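Long-range contacts in alpha-11 giardin (Giardia intestinalis, PDB 2II2), which binds calcium and, as an annexin, probably acidic phospholipids in its presence, and may take part in attachment and cytoskeletal remodelling of the parasite: residues A[93-99]-A[254-259]; A[136-141]-A[218-222]; A[76-80]-A[262-266]; A[247-253]-A[287-292]. All blocks are in the same frame, centred on the assembly; numbering follows the deposited sequence. Where two conformers were deposited one is given.

Contact 1: A[93-99]-A[254-259]; sequences DFRAIHD and EQAARI
A buried salt bridge, Arg258 to Asp99, joins helix 94-102 to the middle of helix 249-263. Arg258 turns its guanidinium side-on, and NE (2.7 Å) and NH2 (2.9 Å) both donate to Asp99 OD2. That oxygen lies in the guanidinium plane, whereas the arginine stands out of the carboxylate plane. The Arg258 chain runs straight to CD and then bends at chi3 (63°), which lays the guanidinium flat over Ala96 CA. In this all-helical annexin fold the arginine thus spans the groove between two helices; the axes of 94-99 and 254-259, nearly parallel at 15°, approach to 11.1 Å. Asp99 is doubly engaged, because its OD1 is salt-bridged to Arg220 of helix 216-230, which probably stabilises the ionised carboxylate. At the N-terminal end Asp93 caps helix 94-102 through a weak bond from Ala96 N to OD1, while OD2 faces the other helix. One water links Asp93 OD2 to Arg258 NH1, and a second donates to both Asp93 OD2 and Glu254 OE2, bridging carboxylates 4.3 Å apart. The aliphatic CD of Arg95 packs 3.4 Å from Gln255 NE2, and a third water connects Arg95 NE with Gln255 OE1.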
loop_
_atom_site.group_PDB
_atom_site.type_symbol
_atom_site.label_atom_id
_atom_site.label_comp_id
_atom_site.label_asym_id
_atom_site.label_seq_id
_atom_site.Cartn_x
_atom_site.Cartn_y
_atom_site.Cartn_z
ATOM N N ASP A 93 4.902 11.402 -4.697
ATOM C CA ASP A 93 5.428 10.090 -4.309
ATOM C C ASP A 93 4.499 9.060 -4.942
ATOM O O ASP A 93 3.425 8.695 -4.391
ATOM C CB ASP A 93 5.412 9.942 -2.789
ATOM C CG ASP A 93 5.903 8.585 -2.314
ATOM O OD1 ASP A 93 6.112 7.708 -3.172
ATOM O OD2 ASP A 93 6.065 8.388 -1.097
ATOM N N PHE A 94 4.853 8.630 -6.153
ATOM C CA PHE A 94 4.023 7.667 -6.839
ATOM C C PHE A 94 3.914 6.351 -6.082
ATOM O O PHE A 94 2.893 5.658 -6.209
ATOM C CB PHE A 94 4.525 7.406 -8.262
ATOM C CG PHE A 94 4.195 8.505 -9.218
ATOM C CD1 PHE A 94 5.209 9.215 -9.828
ATOM C CD2 PHE A 94 2.877 8.837 -9.512
ATOM C CE1 PHE A 94 4.923 10.241 -10.749
ATOM C CE2 PHE A 94 2.581 9.870 -10.425
ATOM C CZ PHE A 94 3.607 10.562 -11.039
ATOM N N ARG A 95 4.948 5.965 -5.340
ATOM C CA ARG A 95 4.844 4.686 -4.630
ATOM C C ARG A 95 3.621 4.713 -3.694
ATOM O O ARG A 95 2.854 3.758 -3.633
ATOM C CB ARG A 95 6.102 4.378 -3.831
ATOM C CG ARG A 95 7.320 4.108 -4.673
ATOM C CD ARG A 95 8.462 3.634 -3.793
ATOM N NE ARG A 95 9.600 3.182 -4.579
ATOM C CZ ARG A 95 10.499 3.985 -5.147
ATOM N NH1 ARG A 95 10.428 5.304 -4.994
ATOM N NH2 ARG A 95 11.499 3.472 -5.863
ATOM N N ALA A 96 3.471 5.830 -2.977
ATOM C CA ALA A 96 2.394 5.968 -2.001
ATOM C C ALA A 96 1.030 6.100 -2.693
ATOM O O ALA A 96 0.030 5.505 -2.263
ATOM C CB ALA A 96 2.634 7.155 -1.086
ATOM N N ILE A 97 0.961 6.897 -3.770
ATOM C CA ILE A 97 -0.311 7.021 -4.496
ATOM C C ILE A 97 -0.735 5.664 -5.060
ATOM O O ILE A 97 -1.898 5.266 -4.951
ATOM C CB ILE A 97 -0.218 8.080 -5.636
ATOM C CG1 ILE A 97 0.196 9.454 -5.073
ATOM C CG2 ILE A 97 -1.553 8.163 -6.347
ATOM C CD1 ILE A 97 0.697 10.431 -6.140
ATOM N N HIS A 98 0.213 4.953 -5.651
ATOM C CA HIS A 98 -0.062 3.650 -6.214
ATOM C C HIS A 98 -0.586 2.679 -5.175
ATOM O O HIS A 98 -1.550 1.943 -5.409
ATOM C CB HIS A 98 1.197 3.069 -6.859
ATOM C CG HIS A 98 1.570 3.728 -8.139
ATOM N ND1 HIS A 98 2.807 3.546 -8.710
ATOM C CD2 HIS A 98 0.893 4.578 -8.946
ATOM C CE1 HIS A 98 2.874 4.260 -9.819
ATOM N NE2 HIS A 98 1.715 4.874 -10.000
ATOM N N ASP A 99 0.060 2.649 -4.012
ATOM C CA ASP A 99 -0.398 1.739 -2.949
ATOM C C ASP A 99 -1.895 1.966 -2.673
ATOM O O ASP A 99 -2.702 1.028 -2.516
ATOM C CB ASP A 99 0.390 1.952 -1.646
ATOM C CG ASP A 99 1.831 1.492 -1.729
ATOM O OD1 ASP A 99 2.192 0.815 -2.703
ATOM O OD2 ASP A 99 2.639 1.801 -0.819
ATOM N N GLU A 254 9.810 3.509 5.655
ATOM C CA GLU A 254 8.648 4.316 5.297
ATOM C C GLU A 254 7.615 3.504 4.525
ATOM O O GLU A 254 6.413 3.531 4.829
ATOM C CB GLU A 254 9.125 5.493 4.458
ATOM C CG GLU A 254 8.104 6.374 3.876
ATOM C CD GLU A 254 8.698 7.354 2.875
ATOM O OE1 GLU A 254 9.766 7.070 2.261
ATOM O OE2 GLU A 254 8.067 8.413 2.684
ATOM N N GLN A 255 8.075 2.813 3.496
ATOM C CA GLN A 255 7.188 1.993 2.661
ATOM C C GLN A 255 6.583 0.849 3.468
ATOM O O GLN A 255 5.349 0.602 3.424
ATOM C CB GLN A 255 7.958 1.443 1.467
ATOM C CG GLN A 255 8.404 2.510 0.503
ATOM C CD GLN A 255 9.418 1.986 -0.477
ATOM O OE1 GLN A 255 9.390 0.802 -0.845
ATOM N NE2 GLN A 255 10.245 2.878 -0.990
ATOM N N ALA A 256 7.406 0.152 4.251
ATOM C CA ALA A 256 6.901 -0.967 5.021
ATOM C C ALA A 256 5.852 -0.505 6.044
ATOM O O ALA A 256 4.876 -1.202 6.296
ATOM C CB ALA A 256 8.034 -1.699 5.684
ATOM N N ALA A 257 6.087 0.662 6.659
ATOM C CA ALA A 257 5.141 1.215 7.621
ATOM C C ALA A 257 3.795 1.494 6.952
ATOM O O ALA A 257 2.737 1.165 7.502
ATOM C CB ALA A 257 5.706 2.473 8.259
ATOM N N ARG A 258 3.822 2.102 5.767
ATOM C CA ARG A 258 2.576 2.413 5.075
ATOM C C ARG A 258 1.806 1.174 4.637
ATOM O O ARG A 258 0.595 1.078 4.850
ATOM C CB ARG A 258 2.880 3.303 3.885
ATOM C CG ARG A 258 1.675 3.614 3.042
ATOM C CD ARG A 258 1.990 4.490 1.835
ATOM N NE ARG A 258 2.907 3.867 0.888
ATOM C CZ ARG A 258 4.144 4.274 0.640
ATOM N NH1 ARG A 258 4.716 5.276 1.319
ATOM N NH2 ARG A 258 4.826 3.651 -0.295
ATOM N N ILE A 259 2.518 0.246 3.996
ATOM C CA ILE A 259 1.912 -0.988 3.520
ATOM C C ILE A 259 1.296 -1.752 4.694
ATOM O O ILE A 259 0.161 -2.253 4.602
ATOM C CB ILE A 259 2.955 -1.819 2.769
ATOM C CG1 ILE A 259 3.404 -1.090 1.510
ATOM C CG2 ILE A 259 2.402 -3.203 2.453
ATOM C CD1 ILE A 259 4.759 -1.540 0.980
HETATM O O HOH W 1 6.915 5.765 -0.416
HETATM O O HOH W 2 8.371 9.400 0.132
HETATM O O HOH W 3 9.875 0.342 -3.556
#

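Contact 2: A[136-141]-A[218-222]; sequences SAASYL and NARGL
The polar part of this contact centres on Asn218, modelled in two conformers; in the one described its amide oxygen OD1 accepts a hydrogen bond from Ala138 N at 2.8 Å. Here a side chain of helix 216-230 reaches a backbone N-H in the first turn of helix 137-147, where the helix's own carbonyls supply no partner. The bond is moderately bent, 145° at the hydrogen, and the donor is tilted 28° from the amide carbonyl plane. Asn218 OD1 also lies 3.5 Å from Ser136 CB. The same helix end is capped from within: Ser136 OG accepts from Ser139 N at 3.0 Å, and Ser139 OG donates to Ser136 O, which Tyr140 N also uses.

Apolar contacts lie beside it. Leu141 CD1 rests against the backbone of helix 216-230, 3.5 Å from Gly221 C, where the glycine presents no side chain. Ala137 CB meets Leu222 CD1 at 3.9 Å, and Leu222 CG also borders Leu141 CD1. Within the annexin helix bundle the axes of 137-141 and 218-222 approach to 8.9 Å at 37°, consistent with the small Ala137, Ala138 and Gly221 at the interface, and Val179 of helix 175-184 touches both leucines. Two neighbouring N-H groups of one helix start can therefore be satisfied by different side chains, Ser139 N by the local serine cap and Ala138 N, at least in this conformer, by Asn218 of the adjacent helix.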
loop_
_atom_site.group_PDB
_atom_site.type_symbol
_atom_site.label_atom_id
_atom_site.label_comp_id
_atom_site.label_asym_id
_atom_site.label_seq_id
_atom_site.Cartn_x
_atom_site.Cartn_y
_atom_site.Cartn_z
ATOM N N SER A 136 4.315 9.220 -17.859
ATOM C CA SER A 136 4.895 7.939 -17.548
ATOM C C SER A 136 3.843 6.871 -17.294
ATOM O O SER A 136 2.671 7.193 -17.058
ATOM C CB SER A 136 5.690 8.116 -16.270
ATOM O OG SER A 136 4.844 8.588 -15.241
ATOM N N ALA A 137 4.278 5.608 -17.264
ATOM C CA ALA A 137 3.393 4.542 -16.785
ATOM C C ALA A 137 2.863 4.886 -15.396
ATOM O O ALA A 137 1.686 4.691 -15.124
ATOM C CB ALA A 137 4.138 3.219 -16.767
ATOM N N ALA A 138 3.739 5.417 -14.536
ATOM C CA ALA A 138 3.320 5.762 -13.173
ATOM C C ALA A 138 2.154 6.742 -13.150
ATOM O O ALA A 138 1.203 6.569 -12.388
ATOM C CB ALA A 138 4.476 6.326 -12.383
ATOM N N SER A 139 2.230 7.750 -14.013
ATOM C CA SER A 139 1.146 8.728 -14.103
ATOM C C SER A 139 -0.151 8.155 -14.659
ATOM O O SER A 139 -1.235 8.417 -14.110
ATOM C CB SER A 139 1.579 9.959 -14.881
ATOM O OG SER A 139 1.893 9.672 -16.238
ATOM N N TYR A 140 -0.047 7.371 -15.731
ATOM C CA TYR A 140 -1.213 6.707 -16.264
ATOM C C TYR A 140 -1.857 5.782 -15.246
ATOM O O TYR A 140 -3.078 5.688 -15.185
ATOM C CB TYR A 140 -0.926 5.940 -17.566
ATOM C CG TYR A 140 -0.912 6.854 -18.748
ATOM C CD1 TYR A 140 0.283 7.335 -19.269
ATOM C CD2 TYR A 140 -2.099 7.268 -19.330
ATOM C CE1 TYR A 140 0.302 8.215 -20.349
ATOM C CE2 TYR A 140 -2.093 8.158 -20.423
ATOM C CZ TYR A 140 -0.884 8.614 -20.916
ATOM O OH TYR A 140 -0.878 9.493 -21.977
ATOM N N LEU A 141 -1.069 5.078 -14.430
ATOM C CA LEU A 141 -1.646 4.198 -13.405
ATOM C C LEU A 141 -2.523 5.002 -12.464
ATOM O O LEU A 141 -3.603 4.539 -12.091
ATOM C CB LEU A 141 -0.540 3.503 -12.627
ATOM C CG LEU A 141 0.104 2.315 -13.342
ATOM C CD1 LEU A 141 1.491 2.023 -12.764
ATOM C CD2 LEU A 141 -0.817 1.094 -13.234
ATOM N N ASN A 218 7.976 3.436 -11.709
ATOM C CA ASN A 218 7.231 2.892 -12.844
ATOM C C ASN A 218 7.113 1.368 -12.733
ATOM O O ASN A 218 6.014 0.810 -12.781
ATOM C CB ASN A 218 7.889 3.225 -14.200
ATOM C CG ASN A 218 7.586 4.652 -14.713
ATOM O OD1 ASN A 218 6.555 5.248 -14.405
ATOM N ND2 ASN A 218 8.497 5.182 -15.527
ATOM N N ALA A 219 8.256 0.695 -12.597
ATOM C CA ALA A 219 8.273 -0.774 -12.569
ATOM C C ALA A 219 7.423 -1.302 -11.423
ATOM O O ALA A 219 6.635 -2.223 -11.578
ATOM C CB ALA A 219 9.705 -1.300 -12.459
ATOM N N ARG A 220 7.619 -0.700 -10.256
ATOM C CA ARG A 220 6.904 -1.134 -9.073
ATOM C C ARG A 220 5.398 -0.966 -9.243
ATOM O O ARG A 220 4.604 -1.860 -8.893
ATOM C CB ARG A 220 7.381 -0.336 -7.862
ATOM C CG ARG A 220 6.667 -0.614 -6.545
ATOM C CD ARG A 220 7.115 0.411 -5.551
ATOM N NE ARG A 220 6.557 0.287 -4.206
ATOM C CZ ARG A 220 5.346 0.722 -3.856
ATOM N NH1 ARG A 220 4.532 1.325 -4.745
ATOM N NH2 ARG A 220 4.916 0.572 -2.612
ATOM N N GLY A 221 4.985 0.180 -9.779
ATOM C CA GLY A 221 3.543 0.423 -9.913
ATOM C C GLY A 221 2.870 -0.552 -10.888
ATOM O O GLY A 221 1.764 -1.059 -10.642
ATOM N N LEU A 222 3.540 -0.795 -12.016
ATOM C CA LEU A 222 2.998 -1.755 -12.971
ATOM C C LEU A 222 2.935 -3.138 -12.367
ATOM O O LEU A 222 1.980 -3.863 -12.580
ATOM C CB LEU A 222 3.852 -1.782 -14.256
ATOM C CG LEU A 222 3.650 -0.590 -15.177
ATOM C CD1 LEU A 222 4.770 -0.562 -16.176
ATOM C CD2 LEU A 222 2.267 -0.678 -15.891
#

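Contact 3: A[76-80]-A[262-266]; sequences NISAR and LFHDL. With SO4 (sulfate ion), chain B.
Asn76, in the first turn of helix 76-89, brings its ND2 to 2.8 Å from Leu262 O in the last part of helix 249-263. Its OD1 is gripped side-on by Arg80, one turn further along its own helix, with NE at 2.9 Å and NH2 at 3.2 Å. The NH2 bond falls on a lone pair in the carbonyl plane; the NE bond is tilted 29° from it. CG of Asn76 stands anti to the backbone N (chi1 -176°), carrying the amide to residues 262-266, where Leu266 CD1 packs 3.5 Å from OD1 and touches the in-plane edge of the Arg80 guanidinium as well. Packing round this intrahelical pair joins helix 76-89 to the end region of helix 249-263 in the annexin fold. The third guanidinium nitrogen, Arg80 NH1, bonds to Ile103 O in the loop following helix 94-102. Phe263 offers its ring edge to Arg80 NH2, CE1 being 3.8 Å away, with the ring and guanidinium planes 73° apart. Leu262 CD2 packs against both Ala79 CB (3.8 Å) and Arg80 CG (4.0 Å). Asn76 N donates to O3 of a sulfate, probably from the crystallisation liquor.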
loop_
_atom_site.group_PDB
_atom_site.type_symbol
_atom_site.label_atom_id
_atom_site.label_comp_id
_atom_site.label_asym_id
_atom_site.label_seq_id
_atom_site.Cartn_x
_atom_site.Cartn_y
_atom_site.Cartn_z
ATOM N N ASN A 76 -9.467 2.916 7.828
ATOM C CA ASN A 76 -8.674 2.670 6.632
ATOM C C ASN A 76 -8.844 3.765 5.567
ATOM O O ASN A 76 -7.868 4.176 4.931
ATOM C CB ASN A 76 -9.055 1.303 6.085
ATOM C CG ASN A 76 -8.236 0.919 4.905
ATOM O OD1 ASN A 76 -8.673 1.045 3.752
ATOM N ND2 ASN A 76 -7.024 0.453 5.168
ATOM N N ILE A 77 -10.079 4.237 5.362
ATOM C CA ILE A 77 -10.288 5.227 4.315
ATOM C C ILE A 77 -9.627 6.558 4.699
ATOM O O ILE A 77 -9.021 7.209 3.861
ATOM C CB ILE A 77 -11.787 5.365 3.935
ATOM C CG1 ILE A 77 -12.325 4.066 3.304
ATOM C CG2 ILE A 77 -11.994 6.563 3.021
ATOM C CD1 ILE A 77 -11.603 3.613 2.008
ATOM N N SER A 78 -9.739 6.953 5.968
ATOM C CA SER A 78 -9.077 8.154 6.455
ATOM C C SER A 78 -7.565 8.062 6.275
ATOM O O SER A 78 -6.921 9.009 5.818
ATOM C CB SER A 78 -9.416 8.378 7.931
ATOM O OG SER A 78 -8.637 9.394 8.496
ATOM N N ALA A 79 -7.017 6.897 6.584
ATOM C CA ALA A 79 -5.591 6.652 6.396
ATOM C C ALA A 79 -5.205 6.851 4.927
ATOM O O ALA A 79 -4.197 7.493 4.618
ATOM C CB ALA A 79 -5.231 5.246 6.862
ATOM N N ARG A 80 -5.996 6.293 4.017
ATOM C CA ARG A 80 -5.725 6.451 2.586
ATOM C C ARG A 80 -5.757 7.915 2.168
ATOM O O ARG A 80 -4.885 8.354 1.394
ATOM C CB ARG A 80 -6.737 5.663 1.766
ATOM C CG ARG A 80 -6.577 4.141 1.855
ATOM C CD ARG A 80 -7.528 3.478 0.898
ATOM N NE ARG A 80 -7.724 2.072 1.250
ATOM C CZ ARG A 80 -7.403 1.029 0.483
ATOM N NH1 ARG A 80 -6.854 1.175 -0.723
ATOM N NH2 ARG A 80 -7.641 -0.186 0.940
ATOM N N LEU A 262 -1.833 0.270 6.181
ATOM C CA LEU A 262 -3.005 0.215 5.313
ATOM C C LEU A 262 -3.640 -1.182 5.130
ATOM O O LEU A 262 -4.866 -1.313 5.027
ATOM C CB LEU A 262 -2.701 0.777 3.925
ATOM C CG LEU A 262 -2.336 2.261 3.831
ATOM C CD1 LEU A 262 -1.969 2.631 2.391
ATOM C CD2 LEU A 262 -3.551 3.078 4.274
ATOM N N PHE A 263 -2.782 -2.215 5.052
ATOM C CA PHE A 263 -3.257 -3.480 4.505
ATOM C C PHE A 263 -3.169 -4.677 5.437
ATOM O O PHE A 263 -3.600 -5.767 5.032
ATOM C CB PHE A 263 -2.522 -3.782 3.211
ATOM C CG PHE A 263 -2.637 -2.698 2.177
ATOM C CD1 PHE A 263 -3.882 -2.242 1.754
ATOM C CD2 PHE A 263 -1.486 -2.122 1.624
ATOM C CE1 PHE A 263 -3.977 -1.232 0.806
ATOM C CE2 PHE A 263 -1.587 -1.122 0.658
ATOM C CZ PHE A 263 -2.824 -0.679 0.252
ATOM N N HIS A 264 -2.693 -4.470 6.668
ATOM C CA HIS A 264 -2.471 -5.634 7.540
ATOM C C HIS A 264 -3.749 -6.429 7.828
ATOM O O HIS A 264 -3.685 -7.640 8.029
ATOM C CB HIS A 264 -1.799 -5.232 8.867
ATOM C CG HIS A 264 -2.696 -4.434 9.741
ATOM N ND1 HIS A 264 -3.332 -4.977 10.835
ATOM C CD2 HIS A 264 -3.156 -3.163 9.618
ATOM C CE1 HIS A 264 -4.109 -4.057 11.383
ATOM N NE2 HIS A 264 -4.056 -2.958 10.643
ATOM N N ASP A 265 -4.895 -5.746 7.911
ATOM C CA ASP A 265 -6.154 -6.467 8.095
ATOM C C ASP A 265 -6.775 -6.861 6.762
ATOM O O ASP A 265 -7.184 -8.015 6.558
ATOM C CB ASP A 265 -7.234 -5.659 8.866
ATOM C CG ASP A 265 -6.940 -5.507 10.344
ATOM O OD1 ASP A 265 -6.525 -6.479 11.024
ATOM O OD2 ASP A 265 -7.171 -4.395 10.856
ATOM N N LEU A 266 -6.891 -5.885 5.861
ATOM C CA LEU A 266 -7.623 -6.103 4.613
ATOM C C LEU A 266 -7.011 -7.216 3.779
ATOM O O LEU A 266 -7.718 -7.937 3.060
ATOM C CB LEU A 266 -7.654 -4.820 3.783
ATOM C CG LEU A 266 -8.625 -3.760 4.283
ATOM C CD1 LEU A 266 -8.317 -2.476 3.534
ATOM C CD2 LEU A 266 -10.088 -4.184 4.084
HETATM S S SO4 B . -12.395 0.716 9.438
HETATM O O1 SO4 B . -12.983 -0.525 8.934
HETATM O O2 SO4 B . -12.596 0.777 10.882
HETATM O O3 SO4 B . -10.971 0.812 9.097
HETATM O O4 SO4 B . -13.108 1.848 8.832
#

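Contact 4: A[247-253]-A[287-292]; sequences QNDDMAY and RFQSKE
A salt bridge at the N-terminal end of helix 249-263 ties it to the last turn of helix 280-287 and the loop that follows. Arg287 approaches Asp249 end-on, NH2 at 2.8 Å and NH1 at 3.0 Å from the single oxygen OD1. NH2 arrives nearly along the C-O axis, whereas NH1 comes from above the carboxylate plane. A bend at chi2 (64°) turns the guanidinium to Asp249, with NH2 also packed on Ala252 CB. Further bonds from NE to Val244 O and from NH2 to Thr246 O tie the arginine to the chain just before the helix.

Tyr253, one turn along, packs against the loop 288-292 within the annexin domain of the C-terminal part of the chain. Phe288 points its edge at the tyrosine face in a T-shaped stack, the centroids 4.9 Å apart and planes at 87°, and its CD2 sits over the ring centre. The phenol oxygen accepts from Ser290 N at 2.9 Å. Two waters add further links: one molecule joins Asp249 OD2, Tyr253 OH and, weakly, Arg287 NH1, and another joins Asp249 OD2, Ser290 OG and Glu292 OE2. Ser290 OG also receives Glu292 N, forming an ST turn. Asp250 OD1 and Glu292 OE1 lie 4.1 Å apart, and Lys295 NZ forms salt bridges to both.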
loop_
_atom_site.group_PDB
_atom_site.type_symbol
_atom_site.label_atom_id
_atom_site.label_comp_id
_atom_site.label_asym_id
_atom_site.label_seq_id
_atom_site.Cartn_x
_atom_site.Cartn_y
_atom_site.Cartn_z
ATOM N N GLN A 247 17.430 -0.586 -0.450
ATOM C CA GLN A 247 18.676 -0.436 0.284
ATOM C C GLN A 247 18.634 0.723 1.290
ATOM O O GLN A 247 19.215 0.651 2.381
ATOM C CB GLN A 247 19.861 -0.220 -0.687
ATOM C CG GLN A 247 20.118 -1.328 -1.697
ATOM C CD GLN A 247 21.213 -2.266 -1.254
ATOM O OE1 GLN A 247 21.030 -3.493 -1.178
ATOM N NE2 GLN A 247 22.364 -1.694 -0.965
ATOM N N ASN A 248 17.955 1.800 0.916
ATOM C CA ASN A 248 17.885 2.978 1.763
ATOM C C ASN A 248 16.917 2.714 2.906
ATOM O O ASN A 248 15.706 2.497 2.671
ATOM C CB ASN A 248 17.370 4.156 0.951
ATOM C CG ASN A 248 17.364 5.415 1.764
ATOM O OD1 ASN A 248 16.392 5.712 2.433
ATOM N ND2 ASN A 248 18.507 6.092 1.827
ATOM N N ASP A 249 17.431 2.719 4.139
ATOM C CA ASP A 249 16.565 2.398 5.280
ATOM C C ASP A 249 15.394 3.361 5.444
ATOM O O ASP A 249 14.278 2.944 5.735
ATOM C CB ASP A 249 17.350 2.364 6.596
ATOM C CG ASP A 249 18.051 1.036 6.862
ATOM O OD1 ASP A 249 17.950 0.101 6.039
ATOM O OD2 ASP A 249 18.678 0.929 7.944
ATOM N N ASP A 250 15.627 4.651 5.262
ATOM C CA ASP A 250 14.529 5.588 5.461
ATOM C C ASP A 250 13.380 5.225 4.545
ATOM O O ASP A 250 12.190 5.151 4.961
ATOM C CB ASP A 250 14.996 7.017 5.209
ATOM C CG ASP A 250 15.827 7.572 6.337
ATOM O OD1 ASP A 250 15.979 6.936 7.391
ATOM O OD2 ASP A 250 16.355 8.679 6.159
ATOM N N MET A 251 13.714 4.946 3.286
ATOM C CA MET A 251 12.659 4.573 2.327
ATOM C C MET A 251 12.046 3.194 2.615
ATOM O O MET A 251 10.824 3.023 2.553
ATOM C CB MET A 251 13.188 4.617 0.895
ATOM C CG MET A 251 13.627 6.013 0.484
ATOM S SD MET A 251 14.308 6.073 -1.191
ATOM C CE MET A 251 12.841 5.628 -2.161
ATOM N N ALA A 252 12.897 2.213 2.913
ATOM C CA ALA A 252 12.386 0.861 3.149
ATOM C C ALA A 252 11.409 0.868 4.337
ATOM O O ALA A 252 10.341 0.250 4.279
ATOM C CB ALA A 252 13.528 -0.058 3.456
ATOM N N TYR A 253 11.766 1.563 5.414
ATOM C CA TYR A 253 10.928 1.566 6.592
ATOM C C TYR A 253 9.667 2.395 6.374
ATOM O O TYR A 253 8.577 2.004 6.828
ATOM C CB TYR A 253 11.683 2.115 7.810
ATOM C CG TYR A 253 12.651 1.159 8.461
ATOM C CD1 TYR A 253 13.844 0.795 7.808
ATOM C CD2 TYR A 253 12.416 0.669 9.756
ATOM C CE1 TYR A 253 14.758 -0.064 8.409
ATOM C CE2 TYR A 253 13.358 -0.201 10.375
ATOM C CZ TYR A 253 14.519 -0.531 9.689
ATOM O OH TYR A 253 15.422 -1.381 10.274
ATOM N N ARG A 287 15.350 -8.056 8.200
ATOM C CA ARG A 287 15.526 -6.799 7.479
ATOM C C ARG A 287 15.513 -5.589 8.373
ATOM O O ARG A 287 16.304 -4.651 8.174
ATOM C CB ARG A 287 14.441 -6.642 6.384
ATOM C CG ARG A 287 14.390 -5.250 5.709
ATOM C CD ARG A 287 15.670 -5.008 4.969
ATOM N NE ARG A 287 15.821 -3.696 4.298
ATOM C CZ ARG A 287 16.371 -2.612 4.856
ATOM N NH1 ARG A 287 16.766 -2.632 6.128
ATOM N NH2 ARG A 287 16.542 -1.492 4.154
ATOM N N PHE A 288 14.582 -5.560 9.318
ATOM C CA PHE A 288 14.288 -4.318 10.066
ATOM C C PHE A 288 15.020 -4.336 11.407
ATOM O O PHE A 288 14.422 -4.564 12.484
ATOM C CB PHE A 288 12.776 -4.103 10.181
ATOM C CG PHE A 288 12.093 -3.983 8.848
ATOM C CD1 PHE A 288 11.392 -5.058 8.324
ATOM C CD2 PHE A 288 12.209 -2.824 8.082
ATOM C CE1 PHE A 288 10.780 -4.972 7.075
ATOM C CE2 PHE A 288 11.598 -2.739 6.833
ATOM C CZ PHE A 288 10.882 -3.824 6.341
ATOM N N GLN A 289 16.330 -4.132 11.332
ATOM C CA GLN A 289 17.209 -4.204 12.503
ATOM C C GLN A 289 17.917 -2.890 12.843
ATOM O O GLN A 289 18.991 -2.883 13.465
ATOM C CB GLN A 289 18.280 -5.271 12.280
ATOM C CG GLN A 289 17.759 -6.679 12.265
ATOM C CD GLN A 289 17.905 -7.351 13.590
ATOM O OE1 GLN A 289 19.018 -7.583 14.064
ATOM N NE2 GLN A 289 16.782 -7.679 14.207
ATOM N N SER A 290 17.333 -1.770 12.465
ATOM C CA SER A 290 17.975 -0.475 12.734
ATOM C C SER A 290 18.049 -0.097 14.203
ATOM O O SER A 290 17.113 -0.390 14.961
ATOM C CB SER A 290 17.242 0.622 11.973
ATOM O OG SER A 290 17.797 1.888 12.289
ATOM N N LYS A 291 19.136 0.577 14.592
ATOM C CA LYS A 291 19.283 1.099 15.954
ATOM C C LYS A 291 18.804 2.550 16.080
ATOM O O LYS A 291 18.846 3.123 17.176
ATOM C CB LYS A 291 20.750 1.019 16.405
ATOM C CG LYS A 291 21.676 2.049 15.741
ATOM C CD LYS A 291 23.144 1.811 16.059
ATOM C CE LYS A 291 23.991 3.030 15.722
ATOM N NZ LYS A 291 25.453 2.740 15.813
ATOM N N GLU A 292 18.397 3.154 14.969
ATOM C CA GLU A 292 17.918 4.528 14.996
ATOM C C GLU A 292 16.658 4.561 15.843
ATOM O O GLU A 292 15.783 3.681 15.719
ATOM C CB GLU A 292 17.638 5.041 13.585
ATOM C CG GLU A 292 18.865 5.249 12.705
ATOM C CD GLU A 292 18.487 5.693 11.307
ATOM O OE1 GLU A 292 17.550 6.513 11.180
ATOM O OE2 GLU A 292 19.125 5.232 10.326
HETATM O O HOH W 4 17.727 -1.599 8.909
HETATM O O HOH W 5 18.917 2.612 9.946
#

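Helix 249-263 is common to three of the contacts, with contact 4 at its start, contact 1 along its middle and contact 3 at its end. Contact 1 is the hub: its centre lies 12 to 15 Å from those of the other three, and it touches each. His98 NE2 meets Ala138 O of contact 2 at 3.0 Å, a probable hydrogen bond, Asp99 O meets Phe263 CZ of contact 3 at 3.3 Å, and Ala256 CB meets Phe288 CZ of contact 4 at 3.6 Å. Contacts 2, 3 and 4 do not touch one another. Glu66, a calcium ligand in another structure of this protein but with no calcium bound here, is about 11 Å between side chains from both Glu254 and Tyr253.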